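Local coordinates for protein HP0958 (Helicobacter pylori, PDB 3NA7) that probably acts as a chaperone and post-transcriptional regulator in flagellar biogenesis and export, joining a long kinked coiled-coil hairpin to a zinc-ribbon domain, at residues 164-167 and 168-172; 13-16 and 17-20; 156-159 and 160-164. One frame throughout, in Å; residues are numbered along the deposited sequence.

Contact 1 (164-167 and 168-172); sequences KKKE and DLVEK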
ATOM      1  N   LYS A 164       7.788 -23.543 -21.701  1.00 55.12           N
ATOM      2  CA  LYS A 164       8.384 -24.438 -22.699  1.00 59.08           C
ATOM      3  C   LYS A 164       7.557 -25.730 -22.879  1.00 58.70           C
ATOM      4  O   LYS A 164       7.352 -26.175 -24.009  1.00 59.58           O
ATOM      5  CB  LYS A 164       9.844 -24.730 -22.325  1.00 60.49           C
ATOM      6  CG  LYS A 164      10.527 -25.848 -23.088  1.00 67.67           C
ATOM      7  CD  LYS A 164      11.176 -25.378 -24.387  1.00 72.73           C
ATOM      8  CE  LYS A 164      11.920 -26.528 -25.053  1.00 75.40           C
ATOM      9  NZ  LYS A 164      11.662 -26.526 -26.520  1.00 80.60           N
ATOM     10  N   LYS A 165       7.063 -26.296 -21.774  1.00 58.73           N
ATOM     11  CA  LYS A 165       6.170 -27.472 -21.799  1.00 58.11           C
ATOM     12  C   LYS A 165       4.851 -27.146 -22.473  1.00 55.76           C
ATOM     13  O   LYS A 165       4.313 -27.964 -23.216  1.00 53.16           O
ATOM     14  CB  LYS A 165       5.861 -27.993 -20.379  1.00 59.93           C
ATOM     15  CG  LYS A 165       6.891 -28.975 -19.782  1.00 65.33           C
ATOM     16  CD  LYS A 165       6.569 -29.337 -18.303  1.00 70.17           C
ATOM     17  CE  LYS A 165       5.434 -30.375 -18.156  1.00 72.40           C
ATOM     18  NZ  LYS A 165       5.072 -30.639 -16.718  1.00 76.38           N
ATOM     19  N   LYS A 166       4.325 -25.955 -22.185  1.00 53.28           N
ATOM     20  CA  LYS A 166       3.102 -25.479 -22.807  1.00 52.40           C
ATOM     21  C   LYS A 166       3.272 -25.396 -24.334  1.00 52.48           C
ATOM     22  O   LYS A 166       2.390 -25.845 -25.076  1.00 50.89           O
ATOM     23  CB  LYS A 166       2.664 -24.128 -22.228  1.00 52.25           C
ATOM     24  CG  LYS A 166       1.294 -23.658 -22.738  1.00 52.33           C
ATOM     25  CD  LYS A 166       1.016 -22.176 -22.439  1.00 51.33           C
ATOM     26  CE  LYS A 166      -0.239 -21.750 -23.176  1.00 46.91           C
ATOM     27  NZ  LYS A 166      -0.858 -20.534 -22.630  1.00 48.60           N
ATOM     28  N   GLU A 167       4.408 -24.855 -24.784  1.00 52.84           N
ATOM     29  CA  GLU A 167       4.703 -24.748 -26.208  1.00 54.69           C
ATOM     30  C   GLU A 167       4.572 -26.129 -26.848  1.00 56.33           C
ATOM     31  O   GLU A 167       3.833 -26.295 -27.823  1.00 56.45           O
ATOM     32  CB  GLU A 167       6.110 -24.190 -26.452  1.00 55.42           C
ATOM     33  CG  GLU A 167       6.313 -22.735 -26.028  1.00 58.73           C
ATOM     34  CD  GLU A 167       7.730 -22.228 -26.268  1.00 59.24           C
ATOM     35  OE1 GLU A 167       8.703 -22.906 -25.878  1.00 64.90           O
ATOM     36  OE2 GLU A 167       7.877 -21.144 -26.852  1.00 65.23           O
ATOM     37  N   ASP A 168       5.271 -27.108 -26.267  1.00 56.97           N
ATOM     38  CA  ASP A 168       5.257 -28.493 -26.737  1.00 58.69           C
ATOM     39  C   ASP A 168       3.848 -29.047 -26.813  1.00 56.50           C
ATOM     40  O   ASP A 168       3.469 -29.599 -27.848  1.00 56.36           O
ATOM     41  CB  ASP A 168       6.135 -29.386 -25.856  1.00 60.92           C
ATOM     42  CG  ASP A 168       7.617 -29.056 -25.971  1.00 66.84           C
ATOM     43  OD1 ASP A 168       8.028 -28.452 -26.988  1.00 67.97           O
ATOM     44  OD2 ASP A 168       8.384 -29.410 -25.039  1.00 72.89           O
ATOM     45  N   LEU A 169       3.060 -28.869 -25.753  1.00 54.20           N
ATOM     46  CA  LEU A 169       1.646 -29.291 -25.774  1.00 55.75           C
ATOM     47  C   LEU A 169       0.769 -28.550 -26.815  1.00 56.37           C
ATOM     48  O   LEU A 169      -0.066 -29.165 -27.481  1.00 54.87           O
ATOM     49  CB  LEU A 169       1.010 -29.203 -24.383  1.00 55.82           C
ATOM     50  CG  LEU A 169       1.225 -30.260 -23.269  1.00 63.56           C
ATOM     51  CD1 LEU A 169       2.704 -30.601 -22.933  1.00 62.34           C
ATOM     52  CD2 LEU A 169       0.480 -29.828 -21.995  1.00 57.87           C
ATOM     53  N   VAL A 170       0.956 -27.237 -26.951  1.00 44.20           N
ATOM     54  CA  VAL A 170       0.108 -26.418 -27.836  1.00 46.09           C
ATOM     55  C   VAL A 170       0.359 -26.805 -29.297  1.00 46.37           C
ATOM     56  O   VAL A 170      -0.556 -26.869 -30.096  1.00 48.36           O
ATOM     57  CB  VAL A 170       0.375 -24.902 -27.670  1.00 47.25           C
ATOM     58  CG1 VAL A 170      -0.246 -24.133 -28.834  1.00 45.15           C
ATOM     59  CG2 VAL A 170      -0.182 -24.382 -26.330  1.00 42.60           C
ATOM     60  N   GLU A 171       1.610 -27.096 -29.593  1.00 45.70           N
ATOM     61  CA  GLU A 171       2.073 -27.465 -30.902  1.00 48.56           C
ATOM     62  C   GLU A 171       1.385 -28.731 -31.381  1.00 47.76           C
ATOM     63  O   GLU A 171       1.196 -28.896 -32.588  1.00 50.17           O
ATOM     64  CB  GLU A 171       3.605 -27.631 -30.869  1.00 49.64           C
ATOM     65  CG  GLU A 171       4.283 -27.666 -32.232  1.00 58.64           C
ATOM     66  CD  GLU A 171       4.492 -29.075 -32.750  1.00 65.24           C
ATOM     67  OE1 GLU A 171       5.270 -29.812 -32.112  1.00 69.88           O
ATOM     68  OE2 GLU A 171       3.901 -29.445 -33.801  1.00 71.48           O
ATOM     69  N   LYS A 172       0.995 -29.600 -30.444  1.00 58.37           N
ATOM     70  CA  LYS A 172       0.283 -30.838 -30.755  1.00 57.49           C
ATOM     71  C   LYS A 172      -1.235 -30.668 -30.743  1.00 55.82           C
ATOM     72  O   LYS A 172      -1.950 -31.642 -30.930  1.00 55.04           O
ATOM     73  CB  LYS A 172       0.621 -31.958 -29.752  1.00 59.70           C
ATOM     74  CG  LYS A 172       2.079 -32.330 -29.557  1.00 61.16           C
ATOM     75  CD  LYS A 172       2.147 -33.451 -28.520  1.00 69.61           C
ATOM     76  CE  LYS A 172       3.394 -33.378 -27.625  1.00 75.73           C
ATOM     77  NZ  LYS A 172       4.665 -33.750 -28.327  1.00 77.40           N
TER
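Lys166 and Val170 meet one helical turn apart, at the C-terminal end of helix 91-171. The CG of Lys166 lies 4.0 Å from Val170 CG2, and the two side chains slant across one another. Val170 CG2 also rests 3.2 Å from the carbonyl oxygen of Lys166. Its chi1 of 165° places CG2 beside the backbone N, which turns this methyl back toward the preceding turn. The same carbonyl accepts Val170 N at 2.7 Å from Lys166 O, the shortest of the four backbone bonds here.

On another side of the helix, Lys164 and Asp168 form a looser charged pair. Lys164 NZ stops 4.1 Å from Asp168 OD1, too far for a salt bridge, although the opposite charges probably still attract. The chain of Lys164 bends at chi2 (87°) and again at chi4, and the amine ends up forward along the helix. Asp168 OD2 lies 3.5 Å from Lys164 O. The carboxylate therefore sits close to a carbonyl that already accepts Asp168 N. Leu169 bends back in a similar way, and its CD1 reaches 3.1 Å from Lys165 O.

Further out, the long chain of Lys166 runs extended to Asp17 of helix 4-22, where NZ forms a salt bridge. Its aliphatic part packs on Ile13. Leu169 touches Glu12 and Leu16 of the same helix. Near the end of the helix, Leu169 O accepts a bond from Lys172 N, at 3.2 Å, and is also hydrogen-bonded to Thr173 OG1.

The exposed charged side and the inward side with Lys166 and Leu169 are those of an amphipathic alpha-helix. Here it is the final part of the long helix of a coiled-coil hairpin, packed against the N-terminal helix.

Contact 2 (13-16 and 17-20); sequences ISHL and DKEI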
ATOM      1  N   ILE A  13      -3.117 -28.333 -20.857  1.00 59.21           N
ATOM      2  CA  ILE A  13      -2.579 -26.993 -21.073  1.00 57.95           C
ATOM      3  C   ILE A  13      -3.010 -26.029 -19.961  1.00 59.24           C
ATOM      4  O   ILE A  13      -2.197 -25.255 -19.479  1.00 57.36           O
ATOM      5  CB  ILE A  13      -2.937 -26.412 -22.468  1.00 57.59           C
ATOM      6  CG1 ILE A  13      -2.297 -27.252 -23.577  1.00 51.79           C
ATOM      7  CG2 ILE A  13      -2.466 -24.937 -22.590  1.00 54.34           C
ATOM      8  CD1 ILE A  13      -3.083 -27.236 -24.872  1.00 56.17           C
ATOM      9  N   SER A  14      -4.285 -26.090 -19.573  1.00 62.50           N
ATOM     10  CA  SER A  14      -4.858 -25.171 -18.594  1.00 64.21           C
ATOM     11  C   SER A  14      -4.226 -25.365 -17.226  1.00 64.31           C
ATOM     12  O   SER A  14      -4.138 -24.414 -16.446  1.00 63.91           O
ATOM     13  CB  SER A  14      -6.373 -25.346 -18.483  1.00 67.66           C
ATOM     14  OG  SER A  14      -6.701 -26.492 -17.702  1.00 72.81           O
ATOM     15  N   HIS A  15      -3.783 -26.583 -16.940  1.00 63.93           N
ATOM     16  CA  HIS A  15      -3.048 -26.828 -15.700  1.00 65.76           C
ATOM     17  C   HIS A  15      -1.662 -26.194 -15.685  1.00 62.01           C
ATOM     18  O   HIS A  15      -1.201 -25.736 -14.630  1.00 61.53           O
ATOM     19  CB  HIS A  15      -3.005 -28.324 -15.333  1.00 68.65           C
ATOM     20  CG  HIS A  15      -4.255 -28.803 -14.663  1.00 74.84           C
ATOM     21  ND1 HIS A  15      -4.943 -29.926 -15.076  1.00 79.84           N
ATOM     22  CD2 HIS A  15      -4.964 -28.283 -13.632  1.00 76.95           C
ATOM     23  CE1 HIS A  15      -6.020 -30.076 -14.326  1.00 83.26           C
ATOM     24  NE2 HIS A  15      -6.053 -29.097 -13.438  1.00 83.59           N
ATOM     25  N   LEU A  16      -0.999 -26.176 -16.839  1.00 58.89           N
ATOM     26  CA  LEU A  16       0.307 -25.513 -16.951  1.00 56.77           C
ATOM     27  C   LEU A  16       0.160 -23.990 -16.887  1.00 55.30           C
ATOM     28  O   LEU A  16       1.016 -23.310 -16.335  1.00 55.80           O
ATOM     29  CB  LEU A  16       1.030 -25.916 -18.235  1.00 56.22           C
ATOM     30  CG  LEU A  16       1.434 -27.384 -18.419  1.00 58.01           C
ATOM     31  CD1 LEU A  16       2.101 -27.543 -19.760  1.00 57.50           C
ATOM     32  CD2 LEU A  16       2.369 -27.869 -17.333  1.00 55.82           C
ATOM     33  N   ASP A  17      -0.924 -23.452 -17.438  1.00 53.84           N
ATOM     34  CA  ASP A  17      -1.215 -22.030 -17.272  1.00 52.78           C
ATOM     35  C   ASP A  17      -1.411 -21.663 -15.794  1.00 53.77           C
ATOM     36  O   ASP A  17      -0.885 -20.654 -15.340  1.00 50.21           O
ATOM     37  CB  ASP A  17      -2.421 -21.601 -18.101  1.00 51.81           C
ATOM     38  CG  ASP A  17      -2.068 -21.344 -19.568  1.00 54.90           C
ATOM     39  OD1 ASP A  17      -0.942 -20.886 -19.870  1.00 55.91           O
ATOM     40  OD2 ASP A  17      -2.931 -21.603 -20.433  1.00 58.26           O
ATOM     41  N   LYS A  18      -2.167 -22.489 -15.062  1.00 56.96           N
ATOM     42  CA  LYS A  18      -2.413 -22.289 -13.626  1.00 59.34           C
ATOM     43  C   LYS A  18      -1.130 -22.385 -12.832  1.00 58.69           C
ATOM     44  O   LYS A  18      -0.952 -21.633 -11.873  1.00 61.60           O
ATOM     45  CB  LYS A  18      -3.414 -23.307 -13.067  1.00 61.80           C
ATOM     46  CG  LYS A  18      -4.825 -23.174 -13.580  1.00 64.40           C
ATOM     47  CD  LYS A  18      -5.694 -24.266 -12.964  1.00 71.59           C
ATOM     48  CE  LYS A  18      -7.077 -24.316 -13.599  1.00 73.56           C
ATOM     49  NZ  LYS A  18      -8.010 -25.209 -12.853  1.00 77.87           N
ATOM     50  N   GLU A  19      -0.244 -23.305 -13.224  1.00 57.33           N
ATOM     51  CA  GLU A  19       1.075 -23.421 -12.590  1.00 56.65           C
ATOM     52  C   GLU A  19       1.864 -22.140 -12.720  1.00 54.64           C
ATOM     53  O   GLU A  19       2.351 -21.607 -11.730  1.00 53.46           O
ATOM     54  CB  GLU A  19       1.892 -24.570 -13.182  1.00 57.61           C
ATOM     55  CG  GLU A  19       1.501 -25.946 -12.666  1.00 64.27           C
ATOM     56  CD  GLU A  19       2.640 -26.969 -12.788  1.00 70.01           C
ATOM     57  OE1 GLU A  19       3.582 -26.964 -11.941  1.00 70.54           O
ATOM     58  OE2 GLU A  19       2.579 -27.787 -13.728  1.00 69.07           O
ATOM     59  N   ILE A  20       2.006 -21.652 -13.948  1.00 53.88           N
ATOM     60  CA  ILE A  20       2.684 -20.388 -14.194  1.00 54.03           C
ATOM     61  C   ILE A  20       2.093 -19.262 -13.348  1.00 54.42           C
ATOM     62  O   ILE A  20       2.829 -18.530 -12.699  1.00 55.66           O
ATOM     63  CB  ILE A  20       2.694 -20.007 -15.683  1.00 54.63           C
ATOM     64  CG1 ILE A  20       3.532 -21.026 -16.455  1.00 53.03           C
ATOM     65  CG2 ILE A  20       3.215 -18.557 -15.859  1.00 55.43           C
ATOM     66  CD1 ILE A  20       3.518 -20.917 -17.948  1.00 59.14           C
TER
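With chi1 at -64° Ile13 holds CG2 opposite its backbone N, and Asp17, at -81°, folds its carboxylate back over the previous turn. Ile13 CG2 then stands 4.0 Å from Asp17 OD2. The setting is an amphipathic alpha-helix, helix 4-22, which packs on both helix 91-171 and helix 175-188.

The carboxylate of Asp17 is buried and well supplied with partners. Besides the bridge from Lys166 to OD1, its OD2 is hydrogen-bonded to Tyr181. Arg185 adds a weak, longer ion pair at OD1. These partners would probably favour the charged form of the acid. Ile13 also packs on Tyr181, so the one tyrosine side chain meets both residues.

Leu16 faces helix 91-171 and packs there on Ile162 and Lys165. One of its two branches, CD2, comes 3.6 Å from Glu19 OE2, with the two chains angled across each other. A nonpolar methyl thus borders a carboxylate oxygen at the edge of the interface. One turn on from Leu16, Ile20 N bonds Leu16 O at 3.1 Å. Ile20 CG1 lies 3.4 Å from that same Leu16 oxygen.

His15 and Lys18 run alongside one another on a more open side of the helix. The Lys18 chain is extended. Its CG passes 3.2 Å from Ser14 O, which already accepts Lys18 N. Further along the chain, Lys18 CD lies 4.1 Å from His15 CD2, oblique to the imidazole.

Contact 3 (156-159 and 160-164); sequences KETQ and QIIFK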
ATOM      1  N   LYS A 156      11.381 -17.899 -11.393  1.00 54.92           N
ATOM      2  CA  LYS A 156      11.227 -17.444 -12.784  1.00 57.86           C
ATOM      3  C   LYS A 156      11.620 -18.531 -13.787  1.00 58.85           C
ATOM      4  O   LYS A 156      10.875 -18.819 -14.730  1.00 59.55           O
ATOM      5  CB  LYS A 156      12.058 -16.192 -13.033  1.00 59.26           C
ATOM      6  CG  LYS A 156      11.725 -15.026 -12.106  1.00 62.99           C
ATOM      7  CD  LYS A 156      10.728 -14.075 -12.677  1.00 65.30           C
ATOM      8  CE  LYS A 156      10.798 -12.757 -11.896  1.00 67.94           C
ATOM      9  NZ  LYS A 156       9.652 -11.863 -12.179  1.00 65.69           N
ATOM     10  N   GLU A 157      12.773 -19.153 -13.562  1.00 60.34           N
ATOM     11  CA  GLU A 157      13.243 -20.244 -14.418  1.00 61.23           C
ATOM     12  C   GLU A 157      12.251 -21.402 -14.438  1.00 59.50           C
ATOM     13  O   GLU A 157      11.996 -21.974 -15.503  1.00 60.63           O
ATOM     14  CB  GLU A 157      14.648 -20.675 -14.023  1.00 62.16           C
ATOM     15  CG  GLU A 157      15.637 -19.490 -14.087  1.00 68.94           C
ATOM     16  CD  GLU A 157      17.020 -19.773 -13.490  1.00 77.13           C
ATOM     17  OE1 GLU A 157      17.944 -18.959 -13.737  1.00 79.68           O
ATOM     18  OE2 GLU A 157      17.193 -20.797 -12.785  1.00 79.60           O
ATOM     19  N   THR A 158      11.622 -21.697 -13.303  1.00 56.97           N
ATOM     20  CA  THR A 158      10.548 -22.693 -13.311  1.00 56.46           C
ATOM     21  C   THR A 158       9.356 -22.267 -14.216  1.00 55.43           C
ATOM     22  O   THR A 158       8.799 -23.097 -14.939  1.00 55.84           O
ATOM     23  CB  THR A 158      10.075 -23.110 -11.887  1.00 55.58           C
ATOM     24  OG1 THR A 158      11.194 -23.569 -11.119  1.00 57.61           O
ATOM     25  CG2 THR A 158       9.093 -24.266 -11.968  1.00 56.96           C
ATOM     26  N   GLN A 159       8.964 -20.998 -14.185  1.00 53.82           N
ATOM     27  CA  GLN A 159       7.848 -20.568 -15.025  1.00 53.94           C
ATOM     28  C   GLN A 159       8.209 -20.720 -16.499  1.00 53.56           C
ATOM     29  O   GLN A 159       7.369 -21.111 -17.281  1.00 52.76           O
ATOM     30  CB  GLN A 159       7.357 -19.154 -14.690  1.00 53.14           C
ATOM     31  CG  GLN A 159       6.718 -19.040 -13.286  1.00 54.43           C
ATOM     32  CD  GLN A 159       6.324 -17.600 -12.930  1.00 60.59           C
ATOM     33  OE1 GLN A 159       7.182 -16.733 -12.739  1.00 60.27           O
ATOM     34  NE2 GLN A 159       5.019 -17.343 -12.843  1.00 61.73           N
ATOM     35  N   GLN A 160       9.471 -20.460 -16.854  1.00 54.44           N
ATOM     36  CA  GLN A 160       9.935 -20.644 -18.220  1.00 55.84           C
ATOM     37  C   GLN A 160       9.888 -22.121 -18.653  1.00 56.76           C
ATOM     38  O   GLN A 160       9.363 -22.437 -19.727  1.00 57.53           O
ATOM     39  CB  GLN A 160      11.330 -20.050 -18.400  1.00 58.84           C
ATOM     40  CG  GLN A 160      11.398 -18.579 -18.022  1.00 66.68           C
ATOM     41  CD  GLN A 160      12.710 -17.914 -18.394  1.00 74.78           C
ATOM     42  OE1 GLN A 160      12.904 -17.487 -19.539  1.00 82.79           O
ATOM     43  NE2 GLN A 160      13.606 -17.791 -17.419  1.00 79.72           N
ATOM     44  N   ILE A 161      10.419 -23.018 -17.808  1.00 56.30           N
ATOM     45  CA  ILE A 161      10.295 -24.456 -18.030  1.00 53.40           C
ATOM     46  C   ILE A 161       8.821 -24.840 -18.205  1.00 49.68           C
ATOM     47  O   ILE A 161       8.503 -25.568 -19.121  1.00 52.39           O
ATOM     48  CB  ILE A 161      10.978 -25.300 -16.900  1.00 54.45           C
ATOM     49  CG1 ILE A 161      12.506 -25.207 -16.995  1.00 56.28           C
ATOM     50  CG2 ILE A 161      10.533 -26.788 -16.956  1.00 52.25           C
ATOM     51  CD1 ILE A 161      13.225 -25.302 -15.614  1.00 53.57           C
ATOM     52  N   ILE A 162       7.928 -24.361 -17.344  1.00 47.82           N
ATOM     53  CA  ILE A 162       6.495 -24.638 -17.529  1.00 48.39           C
ATOM     54  C   ILE A 162       6.019 -24.116 -18.916  1.00 49.49           C
ATOM     55  O   ILE A 162       5.412 -24.865 -19.673  1.00 50.29           O
ATOM     56  CB  ILE A 162       5.615 -24.119 -16.366  1.00 48.14           C
ATOM     57  CG1 ILE A 162       6.030 -24.785 -15.021  1.00 51.07           C
ATOM     58  CG2 ILE A 162       4.150 -24.430 -16.620  1.00 43.64           C
ATOM     59  CD1 ILE A 162       5.594 -24.012 -13.740  1.00 47.62           C
ATOM     60  N   PHE A 163       6.364 -22.881 -19.273  1.00 48.91           N
ATOM     61  CA  PHE A 163       5.972 -22.343 -20.569  1.00 51.39           C
ATOM     62  C   PHE A 163       6.515 -23.172 -21.754  1.00 53.05           C
ATOM     63  O   PHE A 163       5.784 -23.470 -22.685  1.00 52.97           O
ATOM     64  CB  PHE A 163       6.342 -20.860 -20.717  1.00 50.09           C
ATOM     65  CG  PHE A 163       5.698 -20.217 -21.905  1.00 51.11           C
ATOM     66  CD1 PHE A 163       4.376 -19.764 -21.839  1.00 51.70           C
ATOM     67  CD2 PHE A 163       6.392 -20.103 -23.105  1.00 50.11           C
ATOM     68  CE1 PHE A 163       3.769 -19.195 -22.952  1.00 52.30           C
ATOM     69  CE2 PHE A 163       5.795 -19.527 -24.233  1.00 51.93           C
ATOM     70  CZ  PHE A 163       4.488 -19.077 -24.155  1.00 55.78           C
ATOM     71  N   LYS A 164       7.788 -23.543 -21.701  1.00 55.12           N
ATOM     72  CA  LYS A 164       8.384 -24.438 -22.699  1.00 59.08           C
ATOM     73  C   LYS A 164       7.557 -25.730 -22.879  1.00 58.70           C
ATOM     74  O   LYS A 164       7.352 -26.175 -24.009  1.00 59.58           O
ATOM     75  CB  LYS A 164       9.844 -24.730 -22.325  1.00 60.49           C
ATOM     76  CG  LYS A 164      10.527 -25.848 -23.088  1.00 67.67           C
ATOM     77  CD  LYS A 164      11.176 -25.378 -24.387  1.00 72.73           C
ATOM     78  CE  LYS A 164      11.920 -26.528 -25.053  1.00 75.40           C
ATOM     79  NZ  LYS A 164      11.662 -26.526 -26.520  1.00 80.60           N
TER
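Four successive i to i+4 backbone hydrogen bonds tie Lys156-Gln159 to Gln160-Phe163 in a regular alpha-helix, the shortest being Phe163 N to Gln159 O at 2.8 Å.

Thr158 and Ile162 make the nonpolar side-chain contact of this turn. The methyl CG2 of Thr158 lies 3.9 Å from Ile162 CD1, and the two chains are set at a slant. Ile162 has chi1 of -60°, which brings CG1 back over the previous turn, 3.2 Å from Thr158 O. The hydroxyl of Thr158 is held separately, by a hydrogen bond to Asn154 O one turn earlier.

Ile161 leans on the preceding carbonyl, with CD1 3.5 Å from Glu157 O. Gln160 folds back in the same sense. Its CG is 3.3 Å from Lys156 O, and its amide NE2 comes 3.9 Å from Glu157 CA, an approach to carbon rather than a polar pairing.

The side-chain amide of Gln159 finds its partners beyond this helix. Its NE2 is hydrogen-bonded to Glu24 OE2 and probably to Ile20 O, so one amide nitrogen may serve two acceptors. Ile162, which is buried, packs on Glu19 and Ile20 of helix 4-22.

The chemistry is therefore divided. Within the helix, side-chain contacts are mostly van der Waals, while the amide of Gln159 makes polar links to the region around the end of helix 4-22.

Contacts 1 and 3 are successive parts of helix 91-171. They share Lys164, and their centres lie about 12 Å apart. Contact 2 is on helix 4-22, about 11 Å from each of them by centres, and it touches both. Leu16 of contact 2 packs against both: its CD1 is 3.6 Å from Leu169 CD2, and its O is 3.3 Å from Ile162 CG2. Two polar links accompany this packing. Lys166 NZ meets Asp17 OD1 at 2.8 Å, and Ile20 O probably bonds Gln159 NE2 at 2.5 Å. None of the three contacts includes the zinc ligands Cys201, Cys204, Cys225 and Cys228.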